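PDB 3R2N: cytidine deaminase from Mycobacterium leprae, which probably catalyses the zinc-dependent hydrolytic deamination of cytidine and deoxycytidine to uridine and deoxyuridine in pyrimidine salvage, acting as a homotetramer. Local coordinates for residues V18-N23 against L44-N49; V78-V83 against L108-P113. All blocks are in the same frame, centred on the assembly; numbering follows the deposited sequence. Where two conformers were deposited one is given.

Overall arrangement
Both contacts belong to the same mixed sheet and both are partly buried. Interaction 1 packs the C-terminal part of helix 10-21 on strand 44-48, an edge strand within this chain, with no hydrogen bond across: a few small aliphatic groups touch, Val48 is buried, and a second subunit packs beside them. Interaction 2 joins two neighbouring strands inside the sheet, 77-83 and 109-112, through three backbone hydrogen bonds; Val80, Leu108 and Ile110 are buried, while the other face, with Lys109, Tyr81 and Met111, is more open. Helix 10-21 relates the two, since Tyr81 and Val83 also reach it. Their centres lie about 14 Å apart, and Val18 N packs 3.9 Å from Val83 CG2.

Interaction 1: V18-N23 against L44-N49; sequences VAARAN and LITGVN
The peptide group of Ala20 is the flat surface that Val48 meets: CG1 lies on one side of its plane, over the oxygen end, at an approach to Ala20 O that is doubtfully close. The same carbonyl oxygen is reached from the other side of the plane by Asn23 N, which donates a hydrogen bond to Ala20 O, 2.9 Å away. The other flat group, the guanidinium of Arg21, has Val18 O above one face near its rim, while its NH2 makes a weak hydrogen bond to Asp84 O.

Val48 touches segment 18-23 with both methyls. Its chi1 of -63° sets CG1 beside the backbone N, reaching Ala20, and leaves CG2 to approach Asn23 O at 3.9 Å. Here the C-terminal part of helix 10-21 lies on one face of strand 44-48, an edge strand of the mixed cytidine deaminase sheet within this chain. Leu44 extends the same packing to Thr12 and Ala16 of the helix, whereas Ile45 turns to the other face and meets helix 61-71.

Further back along the strand, the methyl of Ala20 abuts Thr46 CB at 3.8 Å, with Thr46 OG1 only slightly farther from it; the same methyl is 4.1 Å from Val48 CG1. Tyr70 of a second subunit packs on both Asn23 and Val48.

Interaction 2: V78-V83 against L108-P113; sequences VAVYCV and LKIMTP
Tyr81 and Met111 lie side by side on adjacent strands, pointing the same way, and the methionine chain runs over one face of the phenol ring. Met111 CG does the touching, 3.7 Å from the centroid of the Tyr81 ring and 15° off its normal, a CH-pi contact displaced toward the CZ side. With CG anti to the backbone N (chi1 178°) the chain sets out over the ring, then bends at chi2 and chi3. Met111 SD therefore stands oblique to the Tyr81 ring, 5.2 Å from the centroid, a looser Met-aromatic contact.

Val80 and Ile110 are likewise parallel neighbours, but on the opposite face of the sheet. Ile110 CD1 folds back against Val80 CB at 3.7 Å. Leu108 comes in at a slant to the same valine, its CD1 lying 3.9 Å from Val80 CG2 and resting against the Val78-Ala79 peptide.

Between the two faces the strands pair in parallel. Lys109 N donates a hydrogen bond to Val78 O, and Val80 N returns one to Lys109 O at 2.8 Å. A third runs from Met111 N to Val80 O, 2.9 Å long. The short axes diverge by 23°.

The two strands are the ends of a beta-alpha-beta crossover through helix 94-104, near whose start the zinc ligands Cys93 and Cys96 lie. On the other edge of strand 77-83, Val78 and Ala79 form a classic beta bulge opposite Phe38 of strand 34-39. Helix 10-21 packs on Ala79, Tyr81 and Lys109, helix 119-122 meets Leu108 and Ile110, and strand 115-118 flanks Met111 through Val116.

Interaction 1: V18-N23 against L44-N49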
ATOM      1  N   VAL D  18      -7.866  21.292 -10.176  1.00 37.07           N
ATOM      2  CA  VAL D  18      -6.717  22.032 -10.702  1.00 37.18           C
ATOM      3  C   VAL D  18      -6.126  22.848  -9.564  1.00 37.69           C
ATOM      4  O   VAL D  18      -4.910  22.826  -9.348  1.00 38.17           O
ATOM      5  CB  VAL D  18      -7.128  22.963 -11.879  1.00 38.87           C
ATOM      6  CG1 VAL D  18      -6.105  24.110 -12.079  1.00 38.61           C
ATOM      7  CG2 VAL D  18      -7.327  22.144 -13.146  1.00 37.58           C
ATOM      8  N   ALA D  19      -6.995  23.534  -8.819  1.00 37.42           N
ATOM      9  CA  ALA D  19      -6.561  24.362  -7.702  1.00 37.47           C
ATOM     10  C   ALA D  19      -5.809  23.541  -6.647  1.00 36.69           C
ATOM     11  O   ALA D  19      -4.695  23.917  -6.238  1.00 37.66           O
ATOM     12  CB  ALA D  19      -7.769  25.085  -7.077  1.00 37.61           C
ATOM     13  N   ALA D  20      -6.383  22.415  -6.222  1.00 35.03           N
ATOM     14  CA  ALA D  20      -5.744  21.615  -5.161  1.00 34.76           C
ATOM     15  C   ALA D  20      -4.374  21.078  -5.623  1.00 34.64           C
ATOM     16  O   ALA D  20      -3.446  20.932  -4.818  1.00 34.71           O
ATOM     17  CB  ALA D  20      -6.659  20.460  -4.696  1.00 32.92           C
ATOM     18  N   ARG D  21      -4.257  20.835  -6.930  1.00 35.11           N
ATOM     19  CA  ARG D  21      -3.062  20.254  -7.544  1.00 35.00           C
ATOM     20  C   ARG D  21      -1.792  21.086  -7.260  1.00 35.48           C
ATOM     21  O   ARG D  21      -0.684  20.540  -7.219  1.00 35.48           O
ATOM     22  CB  ARG D  21      -3.285  20.059  -9.049  1.00 35.40           C
ATOM     23  CG  ARG D  21      -2.208  19.239  -9.759  1.00 35.41           C
ATOM     24  CD  ARG D  21      -1.665  20.019 -10.946  1.00 38.95           C
ATOM     25  NE  ARG D  21      -2.649  20.081 -12.017  1.00 40.95           N
ATOM     26  CZ  ARG D  21      -2.854  21.129 -12.795  1.00 42.08           C
ATOM     27  NH1 ARG D  21      -2.147  22.236 -12.626  1.00 42.76           N
ATOM     28  NH2 ARG D  21      -3.779  21.068 -13.743  1.00 43.21           N
ATOM     29  N   ALA D  22      -1.957  22.384  -7.000  1.00 35.54           N
ATOM     30  CA  ALA D  22      -0.822  23.233  -6.632  1.00 35.94           C
ATOM     31  C   ALA D  22      -0.084  22.796  -5.341  1.00 35.24           C
ATOM     32  O   ALA D  22       1.091  23.137  -5.167  1.00 34.94           O
ATOM     33  CB  ALA D  22      -1.252  24.702  -6.543  1.00 36.99           C
ATOM     34  N   ASN D  23      -0.757  22.051  -4.457  1.00 34.04           N
ATOM     35  CA  ASN D  23      -0.112  21.542  -3.223  1.00 33.70           C
ATOM     36  C   ASN D  23       0.381  20.115  -3.338  1.00 33.36           C
ATOM     37  O   ASN D  23       0.853  19.517  -2.355  1.00 33.03           O
ATOM     38  CB  ASN D  23      -1.049  21.640  -2.042  1.00 32.92           C
ATOM     39  CG  ASN D  23      -1.379  23.077  -1.682  1.00 35.26           C
ATOM     40  OD1 ASN D  23      -0.516  23.972  -1.702  1.00 37.09           O
ATOM     41  ND2 ASN D  23      -2.631  23.307  -1.340  1.00 34.78           N
ATOM     42  N   LEU D  44     -17.787  20.094  -1.033  1.00 36.00           N
ATOM     43  CA  LEU D  44     -16.677  19.817  -1.924  1.00 35.76           C
ATOM     44  C   LEU D  44     -15.465  19.408  -1.106  1.00 34.61           C
ATOM     45  O   LEU D  44     -15.052  20.139  -0.213  1.00 35.57           O
ATOM     46  CB  LEU D  44     -16.339  21.065  -2.735  1.00 36.01           C
ATOM     47  CG  LEU D  44     -15.779  20.810  -4.139  1.00 36.91           C
ATOM     48  CD1 LEU D  44     -15.989  22.050  -5.006  1.00 37.94           C
ATOM     49  CD2 LEU D  44     -14.319  20.392  -4.160  1.00 35.21           C
ATOM     50  N   ILE D  45     -14.905  18.244  -1.406  1.00 32.56           N
ATOM     51  CA  ILE D  45     -13.626  17.864  -0.851  1.00 31.44           C
ATOM     52  C   ILE D  45     -12.572  17.665  -1.936  1.00 31.18           C
ATOM     53  O   ILE D  45     -12.909  17.576  -3.108  1.00 31.26           O
ATOM     54  CB  ILE D  45     -13.723  16.677   0.141  1.00 31.07           C
ATOM     55  CG1 ILE D  45     -14.294  15.413  -0.524  1.00 29.58           C
ATOM     56  CG2 ILE D  45     -14.528  17.130   1.371  1.00 30.21           C
ATOM     57  CD1 ILE D  45     -14.417  14.215   0.441  1.00 27.12           C
ATOM     58  N   THR D  46     -11.296  17.660  -1.546  1.00 30.85           N
ATOM     59  CA  THR D  46     -10.178  17.559  -2.495  1.00 29.94           C
ATOM     60  C   THR D  46      -9.078  16.691  -1.899  1.00 29.28           C
ATOM     61  O   THR D  46      -9.144  16.321  -0.728  1.00 28.51           O
ATOM     62  CB  THR D  46      -9.537  18.907  -2.762  1.00 30.76           C
ATOM     63  OG1 THR D  46      -8.872  19.341  -1.558  1.00 31.39           O
ATOM     64  CG2 THR D  46     -10.563  19.946  -3.208  1.00 30.76           C
ATOM     65  N   GLY D  47      -8.068  16.390  -2.719  1.00 28.76           N
ATOM     66  CA  GLY D  47      -6.930  15.558  -2.328  1.00 27.84           C
ATOM     67  C   GLY D  47      -5.841  15.740  -3.372  1.00 28.20           C
ATOM     68  O   GLY D  47      -6.144  16.033  -4.541  1.00 28.41           O
ATOM     69  N   VAL D  48      -4.590  15.611  -2.940  1.00 27.15           N
ATOM     70  CA  VAL D  48      -3.428  15.672  -3.822  1.00 27.89           C
ATOM     71  C   VAL D  48      -2.584  14.437  -3.587  1.00 28.41           C
ATOM     72  O   VAL D  48      -2.620  13.840  -2.481  1.00 28.52           O
ATOM     73  CB  VAL D  48      -2.535  16.905  -3.534  1.00 28.37           C
ATOM     74  CG1 VAL D  48      -3.305  18.190  -3.809  1.00 27.50           C
ATOM     75  CG2 VAL D  48      -2.005  16.875  -2.087  1.00 28.30           C
ATOM     76  N   ASN D  49      -1.821  14.037  -4.599  1.00 28.58           N
ATOM     77  CA  ASN D  49      -0.964  12.881  -4.401  1.00 28.77           C
ATOM     78  C   ASN D  49       0.205  13.239  -3.537  1.00 28.85           C
ATOM     79  O   ASN D  49       0.684  14.360  -3.613  1.00 28.96           O
ATOM     80  CB  ASN D  49      -0.515  12.214  -5.698  1.00 28.83           C
ATOM     81  CG  ASN D  49       0.207  13.162  -6.674  1.00 30.82           C
ATOM     82  OD1 ASN D  49      -0.069  14.386  -6.775  1.00 32.29           O
ATOM     83  ND2 ASN D  49       1.085  12.559  -7.476  1.00 30.08           N
TER

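Interaction 2: V78-V83 against L108-P113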
ATOM      1  N   VAL D  78     -20.275  11.322  -4.004  1.00 33.55           N
ATOM      2  CA  VAL D  78     -21.307  11.323  -5.015  1.00 33.73           C
ATOM      3  C   VAL D  78     -20.757  11.580  -6.433  1.00 33.56           C
ATOM      4  O   VAL D  78     -21.233  10.995  -7.408  1.00 33.71           O
ATOM      5  CB  VAL D  78     -22.433  12.284  -4.557  1.00 34.80           C
ATOM      6  CG1 VAL D  78     -22.990  13.110  -5.676  1.00 36.56           C
ATOM      7  CG2 VAL D  78     -23.516  11.490  -3.824  1.00 35.55           C
ATOM      8  N   ALA D  79     -19.732  12.425  -6.549  1.00 32.90           N
ATOM      9  CA  ALA D  79     -19.111  12.675  -7.847  1.00 32.74           C
ATOM     10  C   ALA D  79     -17.646  13.033  -7.666  1.00 32.26           C
ATOM     11  O   ALA D  79     -17.302  13.771  -6.741  1.00 32.11           O
ATOM     12  CB  ALA D  79     -19.852  13.775  -8.612  1.00 32.99           C
ATOM     13  N   VAL D  80     -16.791  12.526  -8.553  1.00 31.65           N
ATOM     14  CA  VAL D  80     -15.341  12.715  -8.421  1.00 31.46           C
ATOM     15  C   VAL D  80     -14.699  13.054  -9.770  1.00 32.26           C
ATOM     16  O   VAL D  80     -15.036  12.448 -10.801  1.00 32.35           O
ATOM     17  CB  VAL D  80     -14.657  11.445  -7.838  1.00 30.75           C
ATOM     18  CG1 VAL D  80     -13.158  11.607  -7.778  1.00 29.88           C
ATOM     19  CG2 VAL D  80     -15.184  11.145  -6.476  1.00 30.65           C
ATOM     20  N   TYR D  81     -13.764  14.010  -9.744  1.00 32.08           N
ATOM     21  CA  TYR D  81     -13.030  14.449 -10.929  1.00 32.43           C
ATOM     22  C   TYR D  81     -11.530  14.526 -10.585  1.00 32.35           C
ATOM     23  O   TYR D  81     -11.114  15.380  -9.780  1.00 32.27           O
ATOM     24  CB  TYR D  81     -13.541  15.838 -11.350  1.00 32.91           C
ATOM     25  CG  TYR D  81     -13.316  16.238 -12.807  1.00 33.94           C
ATOM     26  CD1 TYR D  81     -14.273  16.966 -13.498  1.00 35.33           C
ATOM     27  CD2 TYR D  81     -12.138  15.918 -13.482  1.00 34.05           C
ATOM     28  CE1 TYR D  81     -14.073  17.338 -14.847  1.00 35.56           C
ATOM     29  CE2 TYR D  81     -11.926  16.304 -14.815  1.00 33.53           C
ATOM     30  CZ  TYR D  81     -12.896  16.995 -15.483  1.00 35.66           C
ATOM     31  OH  TYR D  81     -12.675  17.347 -16.790  1.00 36.68           O
ATOM     32  N   CYS D  82     -10.738  13.635 -11.184  1.00 32.40           N
ATOM     33  CA  CYS D  82      -9.294  13.606 -10.965  0.70 32.78           C
ATOM     34  C   CYS D  82      -8.555  14.262 -12.146  1.00 33.48           C
ATOM     35  O   CYS D  82      -8.939  14.090 -13.324  1.00 34.48           O
ATOM     36  CB  CYS D  82      -8.863  12.155 -10.763  0.70 32.84           C
ATOM     37  SG  CYS D  82      -7.197  11.855 -10.199  0.70 34.31           S
ATOM     38  N   VAL D  83      -7.509  15.027 -11.834  1.00 33.14           N
ATOM     39  CA  VAL D  83      -6.787  15.768 -12.874  1.00 33.94           C
ATOM     40  C   VAL D  83      -5.279  15.564 -12.906  1.00 34.38           C
ATOM     41  O   VAL D  83      -4.629  15.342 -11.858  1.00 33.47           O
ATOM     42  CB  VAL D  83      -7.029  17.289 -12.785  1.00 34.96           C
ATOM     43  CG1 VAL D  83      -8.530  17.649 -13.090  1.00 33.82           C
ATOM     44  CG2 VAL D  83      -6.498  17.834 -11.453  1.00 33.25           C
ATOM     45  N   LEU D 108     -21.616   5.954  -7.656  1.00 35.68           N
ATOM     46  CA  LEU D 108     -20.689   7.079  -7.669  1.00 34.60           C
ATOM     47  C   LEU D 108     -20.333   7.440  -9.122  1.00 34.76           C
ATOM     48  O   LEU D 108     -19.986   6.564  -9.917  1.00 34.89           O
ATOM     49  CB  LEU D 108     -19.435   6.747  -6.854  1.00 33.40           C
ATOM     50  CG  LEU D 108     -18.207   7.679  -6.860  1.00 32.06           C
ATOM     51  CD1 LEU D 108     -18.503   9.140  -6.506  1.00 26.95           C
ATOM     52  CD2 LEU D 108     -17.126   7.107  -5.933  1.00 27.02           C
ATOM     53  N   LYS D 109     -20.424   8.722  -9.458  1.00 34.22           N
ATOM     54  CA  LYS D 109     -19.974   9.186 -10.761  1.00 34.72           C
ATOM     55  C   LYS D 109     -18.494   9.642 -10.745  1.00 34.23           C
ATOM     56  O   LYS D 109     -18.062  10.427  -9.879  1.00 32.59           O
ATOM     57  CB  LYS D 109     -20.890  10.296 -11.300  1.00 35.14           C
ATOM     58  CG  LYS D 109     -22.393   9.954 -11.246  1.00 37.71           C
ATOM     59  CD  LYS D 109     -23.182  10.852 -12.203  1.00 44.69           C
ATOM     60  CE  LYS D 109     -24.617  11.120 -11.767  1.00 46.57           C
ATOM     61  NZ  LYS D 109     -25.185  12.218 -12.612  1.00 48.15           N
ATOM     62  N   ILE D 110     -17.735   9.125 -11.712  1.00 34.35           N
ATOM     63  CA  ILE D 110     -16.355   9.535 -11.952  1.00 34.60           C
ATOM     64  C   ILE D 110     -16.272  10.169 -13.330  1.00 35.65           C
ATOM     65  O   ILE D 110     -16.774   9.605 -14.288  1.00 36.57           O
ATOM     66  CB  ILE D 110     -15.418   8.310 -11.954  1.00 34.15           C
ATOM     67  CG1 ILE D 110     -15.600   7.440 -10.696  1.00 33.23           C
ATOM     68  CG2 ILE D 110     -13.991   8.717 -12.193  1.00 34.57           C
ATOM     69  CD1 ILE D 110     -15.444   8.150  -9.382  1.00 29.87           C
ATOM     70  N   MET D 111     -15.634  11.322 -13.458  1.00 36.07           N
ATOM     71  CA  MET D 111     -15.323  11.831 -14.808  1.00 37.80           C
ATOM     72  C   MET D 111     -14.121  11.065 -15.404  1.00 37.88           C
ATOM     73  O   MET D 111     -13.164  10.761 -14.712  1.00 37.72           O
ATOM     74  CB  MET D 111     -15.087  13.348 -14.785  1.00 38.38           C
ATOM     75  CG  MET D 111     -14.715  13.970 -16.126  1.00 40.13           C
ATOM     76  SD  MET D 111     -15.996  13.773 -17.354  1.00 41.57           S
ATOM     77  CE  MET D 111     -17.034  15.190 -16.962  1.00 41.40           C
ATOM     78  N   THR D 112     -14.210  10.700 -16.673  1.00 39.40           N
ATOM     79  CA  THR D 112     -13.162   9.927 -17.357  1.00 39.83           C
ATOM     80  C   THR D 112     -12.882  10.579 -18.701  1.00 41.54           C
ATOM     81  O   THR D 112     -13.727  11.330 -19.194  1.00 42.11           O
ATOM     82  CB  THR D 112     -13.564   8.446 -17.627  1.00 40.20           C
ATOM     83  OG1 THR D 112     -14.279   8.342 -18.878  1.00 39.34           O
ATOM     84  CG2 THR D 112     -14.381   7.870 -16.494  1.00 37.46           C
ATOM     85  N   PRO D 113     -11.688  10.322 -19.288  1.00 42.67           N
ATOM     86  CA  PRO D 113     -11.340  10.819 -20.629  1.00 44.87           C
ATOM     87  C   PRO D 113     -12.454  10.644 -21.649  1.00 46.78           C
ATOM     88  O   PRO D 113     -12.533  11.424 -22.593  1.00 48.58           O
ATOM     89  CB  PRO D 113     -10.148   9.939 -21.019  1.00 45.25           C
ATOM     90  CG  PRO D 113      -9.445   9.684 -19.684  1.00 42.94           C
ATOM     91  CD  PRO D 113     -10.515   9.736 -18.607  1.00 41.86           C
TER